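Local coordinates for Tat-secreted protein Rv2525c (Mycobacterium tuberculosis, PDB 4PMR) that may act as a peptidoglycan hydrolase with glycosidase activity and, in vitro, cleaves p-nitrophenyl esters, preferring the butyrate, at residues Asp75-Ala80 / Lys119-Pro124. Numbering follows the deposited sequence.
Sequences DWLGGA and KNQIVP. With NA (sodium ion), chain C.
Trp76 and Ile122 pack together where two outer helices of the TIM-barrel-like domain meet: residues 75-80 run into the start of helix 79-96, and 119-124 belong to helix 115-133, with a pi-type turn at 119-122 and a kink at Pro124. Much of the apolar contact centres on the indole. Ile122 lies over one face, its CD1 in a CH-pi contact 4.2 Å from the centroid of the Trp76 six-membered ring and its CG1 3.6 Å from Trp76 CE3. Leu77 CD2 sits over the opposite face, toward the rim, and Gln121 CB abuts the ring edge in its plane. Trp76 CG stands between its own backbone N and carbonyl carbon (chi1 56°), which swings the indole toward helix 115-133, while its NE1 is hydrogen-bonded to Asp111 OD2. Farther along, Ala80 CB meets Pro124 CB at 4.0 Å.

One hydrogen bond joins the segments. Gln121, extended beyond CG, reaches across to 75-80 and gives NE2 to Leu77 O at 2.8 Å, nearly straight at 161° and directed at a lone pair in the carbonyl plane.

Backbone approaches continue the seam. Gly79, at positive phi, brings its CA 3.5 Å from Gln121 O, and Ala80 CA lies equally close to Pro124 O, both as CA-H...O contacts. Beside this turn, a sodium ion is bound by Ser81 OG, two waters and Gly78 O, the last at 2.4 Å from the metal.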
loop_
_atom_site.group_PDB
_atom_site.type_symbol
_atom_site.label_atom_id
_atom_site.label_comp_id
_atom_site.label_asym_id
_atom_site.label_seq_id
_atom_site.Cartn_x
_atom_site.Cartn_y
_atom_site.Cartn_z
ATOM N N ASP A 75 12.699 -0.859 -0.114
ATOM C CA ASP A 75 12.625 -2.037 0.750
ATOM C C ASP A 75 13.044 -3.340 0.067
ATOM O O ASP A 75 13.659 -4.181 0.704
ATOM C CB ASP A 75 11.186 -2.188 1.276
ATOM C CG ASP A 75 10.696 -1.011 2.099
ATOM O OD1 ASP A 75 11.538 -0.346 2.755
ATOM O OD2 ASP A 75 9.473 -0.757 2.095
ATOM N N TRP A 76 12.725 -3.495 -1.213
ATOM C CA TRP A 76 12.929 -4.742 -1.966
ATOM C C TRP A 76 14.385 -4.989 -2.387
ATOM O O TRP A 76 14.726 -6.105 -2.800
ATOM C CB TRP A 76 11.990 -4.800 -3.181
ATOM C CG TRP A 76 12.117 -3.626 -4.100
ATOM C CD1 TRP A 76 11.360 -2.491 -4.099
ATOM C CD2 TRP A 76 13.056 -3.484 -5.172
ATOM N NE1 TRP A 76 11.781 -1.641 -5.097
ATOM C CE2 TRP A 76 12.807 -2.235 -5.786
ATOM C CE3 TRP A 76 14.071 -4.307 -5.696
ATOM C CZ2 TRP A 76 13.560 -1.776 -6.880
ATOM C CZ3 TRP A 76 14.799 -3.861 -6.802
ATOM C CH2 TRP A 76 14.559 -2.600 -7.362
ATOM N N LEU A 77 15.251 -3.980 -2.256
ATOM C CA LEU A 77 16.647 -4.138 -2.661
ATOM C C LEU A 77 17.337 -5.288 -1.928
ATOM O O LEU A 77 18.095 -6.020 -2.546
ATOM C CB LEU A 77 17.415 -2.818 -2.486
ATOM C CG LEU A 77 16.940 -1.707 -3.425
ATOM C CD1 LEU A 77 17.478 -0.355 -2.987
ATOM C CD2 LEU A 77 17.318 -2.036 -4.881
ATOM N N GLY A 78 16.981 -5.498 -0.661
ATOM C CA GLY A 78 17.573 -6.532 0.180
ATOM C C GLY A 78 16.952 -7.911 0.051
ATOM O O GLY A 78 17.226 -8.781 0.878
ATOM N N GLY A 79 16.127 -8.114 -0.970
ATOM C CA GLY A 79 15.517 -9.406 -1.291
ATOM C C GLY A 79 14.841 -10.146 -0.156
ATOM O O GLY A 79 14.044 -9.565 0.573
ATOM N N ALA A 80 15.205 -11.428 0.034
ATOM C CA ALA A 80 14.551 -12.304 1.021
ATOM C C ALA A 80 14.668 -11.808 2.493
ATOM O O ALA A 80 13.646 -11.757 3.185
ATOM C CB ALA A 80 15.110 -13.706 0.914
ATOM N N LYS A 119 13.400 -10.231 -10.980
ATOM C CA LYS A 119 13.756 -11.638 -10.742
ATOM C C LYS A 119 14.741 -11.826 -9.580
ATOM O O LYS A 119 14.589 -12.764 -8.807
ATOM C CB LYS A 119 14.356 -12.290 -12.007
ATOM C CG LYS A 119 13.339 -12.555 -13.122
ATOM C CD LYS A 119 13.612 -13.853 -13.892
ATOM C CE LYS A 119 14.951 -13.941 -14.606
ATOM N NZ LYS A 119 15.176 -12.827 -15.567
ATOM N N ASN A 120 15.763 -10.965 -9.477
ATOM C CA ASN A 120 16.812 -11.164 -8.483
ATOM C C ASN A 120 16.492 -10.610 -7.118
ATOM O O ASN A 120 17.082 -11.069 -6.135
ATOM C CB ASN A 120 18.116 -10.558 -8.984
ATOM C CG ASN A 120 18.609 -11.206 -10.256
ATOM O OD1 ASN A 120 18.416 -12.402 -10.480
ATOM N ND2 ASN A 120 19.263 -10.432 -11.115
ATOM N N GLN A 121 15.599 -9.616 -7.039
ATOM C CA GLN A 121 15.334 -8.945 -5.761
ATOM C C GLN A 121 13.858 -8.897 -5.367
ATOM O O GLN A 121 13.565 -9.183 -4.204
ATOM C CB GLN A 121 15.920 -7.508 -5.773
ATOM C CG GLN A 121 17.448 -7.460 -5.716
ATOM C CD GLN A 121 18.043 -6.158 -6.187
ATOM O OE1 GLN A 121 18.004 -5.827 -7.375
ATOM N NE2 GLN A 121 18.610 -5.391 -5.262
ATOM N N ILE A 122 12.936 -8.518 -6.283
ATOM C CA ILE A 122 11.505 -8.400 -5.903
ATOM C C ILE A 122 10.886 -9.774 -5.632
ATOM O O ILE A 122 10.105 -9.900 -4.676
ATOM C CB ILE A 122 10.687 -7.575 -6.933
ATOM C CG1 ILE A 122 11.307 -6.157 -7.025
ATOM C CG2 ILE A 122 9.187 -7.484 -6.540
ATOM C CD1 ILE A 122 10.822 -5.323 -8.142
ATOM N N VAL A 123 11.223 -10.791 -6.453
ATOM C CA VAL A 123 10.690 -12.162 -6.277
ATOM C C VAL A 123 11.030 -12.673 -4.850
ATOM O O VAL A 123 10.077 -12.943 -4.112
ATOM C CB VAL A 123 11.187 -13.133 -7.378
ATOM C CG1 VAL A 123 10.845 -14.581 -7.043
ATOM C CG2 VAL A 123 10.601 -12.756 -8.722
ATOM N N PRO A 124 12.325 -12.694 -4.406
ATOM C CA PRO A 124 12.613 -13.174 -3.037
ATOM C C PRO A 124 12.005 -12.271 -1.956
ATOM O O PRO A 124 11.618 -12.774 -0.892
ATOM C CB PRO A 124 14.150 -13.207 -2.964
ATOM C CG PRO A 124 14.639 -12.345 -4.078
ATOM C CD PRO A 124 13.585 -12.439 -5.156
HETATM NA NA NA C . 19.190 -9.534 1.937
HETATM O O HOH W 1 18.474 -11.854 1.620
HETATM O O HOH W 2 21.341 -10.633 3.022
#